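Local structure of putative GH105 family protein (Salmonella enterica subsp. enterica serovar Paratyphi A, 3QWT) at residues E18-K32 and E322-G336. The protein is of unknown function but probably acts as a glycoside hydrolase of family GH105, built on an alpha/alpha toroid. Residues are numbered along the deposited sequence; the frame is centred on the assembly and turned at random.
Sequences EHFIARDELKALIQK and EKAIRGIVKHISPEG
The Phe-20 ring lies between Arg-326 and Ile-21: Arg-326 CG sits over the centre of one face in a CH-pi contact, 3.5 Å from the centroid and 12° off the normal, while Ile-21 CG2 covers the opposite face nearer the rim. Ile-325 CG2 and, more loosely, Val-329 CG2 meet the ring edge at CZ. The contact joins two helices of the alpha/alpha toroid, the first helix of the chain and one nearly 300 residues later: helix 23-37, with the loop that leads into it, packs beside helix 318-330 and the turn after it. Phe-20 holds chi1 at 76°, between its backbone N and carbonyl carbon, which lays the ring against Arg-326 CG; the two side chains run antiparallel past one another, ring and guanidinium 35° apart. Phe-20 CB lies over one guanidinium face, toward the rim, and two carboxylates meet the guanidinium at its edge. Glu-322 OE2 takes the short bond from Arg-326 NE (2.6 Å), lying in the guanidinium plane, and Glu-18 OE2 a weak one from Arg-326 NH2 (3.5 Å); Glu-18 is poorly ordered. Glu-322 OE1 is hydrogen-bonded to Tyr-376 OH of helix 363-377, and Tyr-376 also touches Phe-20, tying the network to that helix. Farther along, Leu-29 and Ile-332 meet end on through their methyls, Leu-29 CD1 being 3.7 Å from Ile-332 CG2, and Leu-29 CD2 also meets Val-329 CG2. At the far end Lys-32 lies along the type I turn Ser-333 to Gly-336, with Lys-32 CD 3.1 Å from Pro-334 O.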
loop_
_atom_site.group_PDB
_atom_site.type_symbol
_atom_site.label_atom_id
_atom_site.label_comp_id
_atom_site.label_asym_id
_atom_site.label_seq_id
_atom_site.Cartn_x
_atom_site.Cartn_y
_atom_site.Cartn_z
ATOM N N GLU A 18 -10.628 46.633 11.544
ATOM C CA GLU A 18 -10.690 47.588 12.639
ATOM C C GLU A 18 -9.840 47.102 13.806
ATOM O O GLU A 18 -10.355 46.585 14.795
ATOM C CB GLU A 18 -12.138 47.811 13.081
ATOM C CG GLU A 18 -12.311 48.933 14.102
ATOM C CD GLU A 18 -12.711 48.420 15.476
ATOM O OE1 GLU A 18 -13.410 47.384 15.546
ATOM O OE2 GLU A 18 -12.321 49.054 16.486
ATOM N N HIS A 19 -8.530 47.259 13.685
ATOM C CA HIS A 19 -7.643 46.842 14.752
ATOM C C HIS A 19 -7.620 47.880 15.852
ATOM O O HIS A 19 -7.150 49.004 15.663
ATOM C CB HIS A 19 -6.237 46.585 14.225
ATOM C CG HIS A 19 -6.147 45.393 13.325
ATOM N ND1 HIS A 19 -5.271 45.324 12.264
ATOM C CD2 HIS A 19 -6.833 44.225 13.324
ATOM C CE1 HIS A 19 -5.418 44.165 11.650
ATOM N NE2 HIS A 19 -6.356 43.478 12.277
ATOM N N PHE A 20 -8.140 47.501 17.009
ATOM C CA PHE A 20 -8.148 48.408 18.135
ATOM C C PHE A 20 -6.723 48.629 18.625
ATOM O O PHE A 20 -6.418 49.664 19.207
ATOM C CB PHE A 20 -9.063 47.894 19.249
ATOM C CG PHE A 20 -8.485 46.770 20.056
ATOM C CD1 PHE A 20 -7.862 47.020 21.259
ATOM C CD2 PHE A 20 -8.601 45.467 19.633
ATOM C CE1 PHE A 20 -7.353 45.998 22.008
ATOM C CE2 PHE A 20 -8.096 44.440 20.387
ATOM C CZ PHE A 20 -7.473 44.703 21.573
ATOM N N ILE A 21 -5.847 47.664 18.363
ATOM C CA ILE A 21 -4.453 47.783 18.780
ATOM C C ILE A 21 -3.545 47.390 17.624
ATOM O O ILE A 21 -3.832 46.431 16.912
ATOM C CB ILE A 21 -4.185 46.913 20.029
ATOM C CG1 ILE A 21 -2.759 47.104 20.535
ATOM C CG2 ILE A 21 -4.520 45.431 19.759
ATOM C CD1 ILE A 21 -2.386 46.140 21.637
ATOM N N ALA A 22 -2.464 48.128 17.401
ATOM C CA ALA A 22 -1.647 47.865 16.217
ATOM C C ALA A 22 -0.728 46.667 16.392
ATOM O O ALA A 22 -0.287 46.370 17.502
ATOM C CB ALA A 22 -0.865 49.078 15.802
ATOM N N ARG A 23 -0.445 45.985 15.282
ATOM C CA ARG A 23 0.384 44.796 15.322
ATOM C C ARG A 23 1.611 44.953 16.216
ATOM O O ARG A 23 1.852 44.139 17.107
ATOM C CB ARG A 23 0.850 44.372 13.924
ATOM C CG ARG A 23 1.598 43.018 13.953
ATOM C CD ARG A 23 2.239 42.651 12.641
ATOM N NE ARG A 23 3.250 43.628 12.263
ATOM C CZ ARG A 23 3.955 43.573 11.141
ATOM N NH1 ARG A 23 3.769 42.578 10.283
ATOM N NH2 ARG A 23 4.848 44.514 10.881
ATOM N N ASP A 24 2.405 45.980 15.961
ATOM C CA ASP A 24 3.681 46.093 16.654
ATOM C C ASP A 24 3.524 46.497 18.112
ATOM O O ASP A 24 4.392 46.239 18.941
ATOM C CB ASP A 24 4.642 46.982 15.869
ATOM C CG ASP A 24 5.032 46.346 14.533
ATOM O OD1 ASP A 24 5.061 45.097 14.461
ATOM O OD2 ASP A 24 5.291 47.071 13.552
ATOM N N GLU A 25 2.378 47.075 18.427
ATOM C CA GLU A 25 2.016 47.351 19.803
ATOM C C GLU A 25 1.808 46.015 20.507
ATOM O O GLU A 25 2.298 45.791 21.614
ATOM C CB GLU A 25 0.726 48.171 19.828
ATOM C CG GLU A 25 0.457 48.916 21.116
ATOM C CD GLU A 25 -0.652 49.949 20.957
ATOM O OE1 GLU A 25 -1.496 49.805 20.041
ATOM O OE2 GLU A 25 -0.669 50.917 21.737
ATOM N N LEU A 26 1.076 45.123 19.851
ATOM C CA LEU A 26 0.880 43.775 20.369
ATOM C C LEU A 26 2.215 43.094 20.679
ATOM O O LEU A 26 2.429 42.575 21.778
ATOM C CB LEU A 26 0.097 42.944 19.365
ATOM C CG LEU A 26 -1.365 42.762 19.715
ATOM C CD1 LEU A 26 -2.137 42.336 18.480
ATOM C CD2 LEU A 26 -1.487 41.740 20.830
ATOM N N LYS A 27 3.116 43.097 19.707
ATOM C CA LYS A 27 4.418 42.478 19.922
ATOM C C LYS A 27 5.146 43.097 21.125
ATOM O O LYS A 27 5.719 42.381 21.957
ATOM C CB LYS A 27 5.274 42.571 18.663
ATOM C CG LYS A 27 4.755 41.776 17.502
ATOM C CD LYS A 27 5.828 41.696 16.440
ATOM C CE LYS A 27 5.427 40.806 15.285
ATOM N NZ LYS A 27 6.441 40.881 14.196
ATOM N N ALA A 28 5.114 44.423 21.223
ATOM C CA ALA A 28 5.779 45.091 22.339
ATOM C C ALA A 28 5.176 44.669 23.678
ATOM O O ALA A 28 5.887 44.525 24.665
ATOM C CB ALA A 28 5.729 46.601 22.171
ATOM N N LEU A 29 3.862 44.455 23.701
ATOM C CA LEU A 29 3.175 43.967 24.895
ATOM C C LEU A 29 3.669 42.555 25.255
ATOM O O LEU A 29 4.009 42.256 26.405
ATOM C CB LEU A 29 1.667 43.961 24.639
ATOM C CG LEU A 29 0.687 43.855 25.809
ATOM C CD1 LEU A 29 0.922 44.954 26.838
ATOM C CD2 LEU A 29 -0.735 43.925 25.285
ATOM N N ILE A 30 3.719 41.682 24.259
ATOM C CA ILE A 30 4.210 40.335 24.492
ATOM C C ILE A 30 5.624 40.382 25.068
ATOM O O ILE A 30 5.916 39.710 26.054
ATOM C CB ILE A 30 4.138 39.506 23.226
ATOM C CG1 ILE A 30 2.670 39.392 22.804
ATOM C CG2 ILE A 30 4.743 38.128 23.465
ATOM C CD1 ILE A 30 2.437 38.745 21.459
ATOM N N GLN A 31 6.486 41.207 24.487
ATOM C CA GLN A 31 7.833 41.349 25.024
ATOM C C GLN A 31 7.790 41.765 26.493
ATOM O O GLN A 31 8.437 41.154 27.343
ATOM C CB GLN A 31 8.676 42.322 24.184
ATOM C CG GLN A 31 8.804 41.944 22.671
ATOM C CD GLN A 31 9.488 40.588 22.388
ATOM O OE1 GLN A 31 10.182 40.020 23.234
ATOM N NE2 GLN A 31 9.286 40.076 21.183
ATOM N N LYS A 32 7.002 42.787 26.796
ATOM C CA LYS A 32 6.867 43.278 28.169
ATOM C C LYS A 32 6.355 42.198 29.136
ATOM O O LYS A 32 6.775 42.113 30.300
ATOM C CB LYS A 32 5.937 44.502 28.209
ATOM C CG LYS A 32 6.131 45.397 29.422
ATOM C CD LYS A 32 4.924 46.308 29.643
ATOM C CE LYS A 32 4.539 47.091 28.383
ATOM N NZ LYS A 32 3.239 47.811 28.552
ATOM N N GLU A 322 -12.773 38.506 20.810
ATOM C CA GLU A 322 -12.409 39.917 20.674
ATOM C C GLU A 322 -12.618 40.718 21.956
ATOM O O GLU A 322 -11.765 41.525 22.334
ATOM C CB GLU A 322 -13.194 40.556 19.528
ATOM C CG GLU A 322 -13.015 42.054 19.404
ATOM C CD GLU A 322 -11.647 42.445 18.879
ATOM O OE1 GLU A 322 -10.964 41.566 18.298
ATOM O OE2 GLU A 322 -11.264 43.632 19.046
ATOM N N LYS A 323 -13.751 40.506 22.619
ATOM C CA LYS A 323 -13.988 41.155 23.904
ATOM C C LYS A 323 -12.943 40.706 24.922
ATOM O O LYS A 323 -12.315 41.534 25.574
ATOM C CB LYS A 323 -15.392 40.866 24.425
ATOM C CG LYS A 323 -16.476 41.298 23.472
ATOM C CD LYS A 323 -17.852 41.194 24.100
ATOM C CE LYS A 323 -18.925 41.588 23.088
ATOM N NZ LYS A 323 -20.298 41.390 23.625
ATOM N N ALA A 324 -12.753 39.394 25.055
ATOM C CA ALA A 324 -11.785 38.887 26.021
ATOM C C ALA A 324 -10.393 39.456 25.769
ATOM O O ALA A 324 -9.669 39.768 26.705
ATOM C CB ALA A 324 -11.751 37.356 26.017
ATOM N N ILE A 325 -10.013 39.576 24.505
ATOM C CA ILE A 325 -8.687 40.077 24.161
ATOM C C ILE A 325 -8.524 41.547 24.568
ATOM O O ILE A 325 -7.479 41.953 25.077
ATOM C CB ILE A 325 -8.373 39.900 22.658
ATOM C CG1 ILE A 325 -8.096 38.418 22.320
ATOM C CG2 ILE A 325 -7.184 40.747 22.269
ATOM C CD1 ILE A 325 -6.850 37.833 23.001
ATOM N N ARG A 326 -9.564 42.343 24.346
ATOM C CA ARG A 326 -9.548 43.736 24.774
ATOM C C ARG A 326 -9.410 43.795 26.292
ATOM O O ARG A 326 -8.570 44.522 26.824
ATOM C CB ARG A 326 -10.812 44.467 24.298
ATOM C CG ARG A 326 -10.755 44.890 22.837
ATOM C CD ARG A 326 -12.126 45.216 22.273
ATOM N NE ARG A 326 -12.069 45.346 20.821
ATOM C CZ ARG A 326 -12.381 46.451 20.150
ATOM N NH1 ARG A 326 -12.804 47.531 20.795
ATOM N NH2 ARG A 326 -12.287 46.469 18.828
ATOM N N GLY A 327 -10.225 43.001 26.980
ATOM C CA GLY A 327 -10.124 42.848 28.419
ATOM C C GLY A 327 -8.732 42.461 28.899
ATOM O O GLY A 327 -8.234 43.028 29.880
ATOM N N ILE A 328 -8.099 41.501 28.220
ATOM C CA ILE A 328 -6.767 41.036 28.622
ATOM C C ILE A 328 -5.741 42.154 28.526
ATOM O O ILE A 328 -4.890 42.314 29.404
ATOM C CB ILE A 328 -6.263 39.834 27.779
ATOM C CG1 ILE A 328 -7.077 38.568 28.069
ATOM C CG2 ILE A 328 -4.785 39.559 28.068
ATOM C CD1 ILE A 328 -6.941 38.099 29.503
ATOM N N VAL A 329 -5.805 42.912 27.441
ATOM C CA VAL A 329 -4.883 44.011 27.268
ATOM C C VAL A 329 -5.102 45.023 28.392
ATOM O O VAL A 329 -4.143 45.504 28.986
ATOM C CB VAL A 329 -5.040 44.679 25.893
ATOM C CG1 VAL A 329 -4.266 45.991 25.847
ATOM C CG2 VAL A 329 -4.563 43.746 24.803
ATOM N N LYS A 330 -6.365 45.313 28.701
ATOM C CA LYS A 330 -6.686 46.224 29.799
ATOM C C LYS A 330 -6.053 45.785 31.114
ATOM O O LYS A 330 -5.732 46.619 31.964
ATOM C CB LYS A 330 -8.202 46.363 29.970
ATOM C CG LYS A 330 -8.782 47.659 29.413
ATOM C CD LYS A 330 -8.332 47.901 27.969
ATOM C CE LYS A 330 -9.227 47.192 26.950
ATOM N NZ LYS A 330 -8.606 47.151 25.593
ATOM N N HIS A 331 -5.867 44.480 31.279
ATOM C CA HIS A 331 -5.388 43.951 32.549
ATOM C C HIS A 331 -3.888 43.687 32.592
ATOM O O HIS A 331 -3.379 43.119 33.557
ATOM C CB HIS A 331 -6.143 42.680 32.923
ATOM C CG HIS A 331 -7.509 42.930 33.465
ATOM N ND1 HIS A 331 -8.544 43.398 32.686
ATOM C CD2 HIS A 331 -8.014 42.780 34.713
ATOM C CE1 HIS A 331 -9.630 43.521 33.429
ATOM N NE2 HIS A 331 -9.333 43.153 34.663
ATOM N N ILE A 332 -3.182 44.080 31.544
ATOM C CA ILE A 332 -1.734 44.003 31.567
ATOM C C ILE A 332 -1.158 45.315 32.124
ATOM O O ILE A 332 -1.368 46.391 31.558
ATOM C CB ILE A 332 -1.182 43.680 30.174
ATOM C CG1 ILE A 332 -1.786 42.360 29.670
ATOM C CG2 ILE A 332 0.332 43.598 30.207
ATOM C CD1 ILE A 332 -1.243 41.895 28.329
ATOM N N SER A 333 -0.460 45.231 33.254
ATOM C CA SER A 333 0.042 46.436 33.918
ATOM C C SER A 333 1.190 47.064 33.118
ATOM O O SER A 333 1.705 46.451 32.191
ATOM C CB SER A 333 0.465 46.126 35.358
ATOM O OG SER A 333 1.853 45.875 35.452
ATOM N N PRO A 334 1.568 48.310 33.444
ATOM C CA PRO A 334 2.643 48.933 32.664
ATOM C C PRO A 334 3.969 48.193 32.842
ATOM O O PRO A 334 4.860 48.304 32.004
ATOM C CB PRO A 334 2.722 50.350 33.238
ATOM C CG PRO A 334 1.377 50.585 33.851
ATOM C CD PRO A 334 0.955 49.253 34.394
ATOM N N GLU A 335 4.087 47.431 33.923
ATOM C CA GLU A 335 5.272 46.610 34.149
ATOM C C GLU A 335 5.201 45.338 33.317
ATOM O O GLU A 335 6.221 44.698 33.075
ATOM C CB GLU A 335 5.417 46.257 35.632
ATOM C CG GLU A 335 5.832 47.420 36.526
ATOM C CD GLU A 335 4.920 48.629 36.388
ATOM O OE1 GLU A 335 5.372 49.649 35.815
ATOM O OE2 GLU A 335 3.760 48.563 36.856
ATOM N N GLY A 336 3.989 44.977 32.894
ATOM C CA GLY A 336 3.775 43.814 32.048
ATOM C C GLY A 336 3.147 42.622 32.756
ATOM O O GLY A 336 3.096 41.532 32.207
#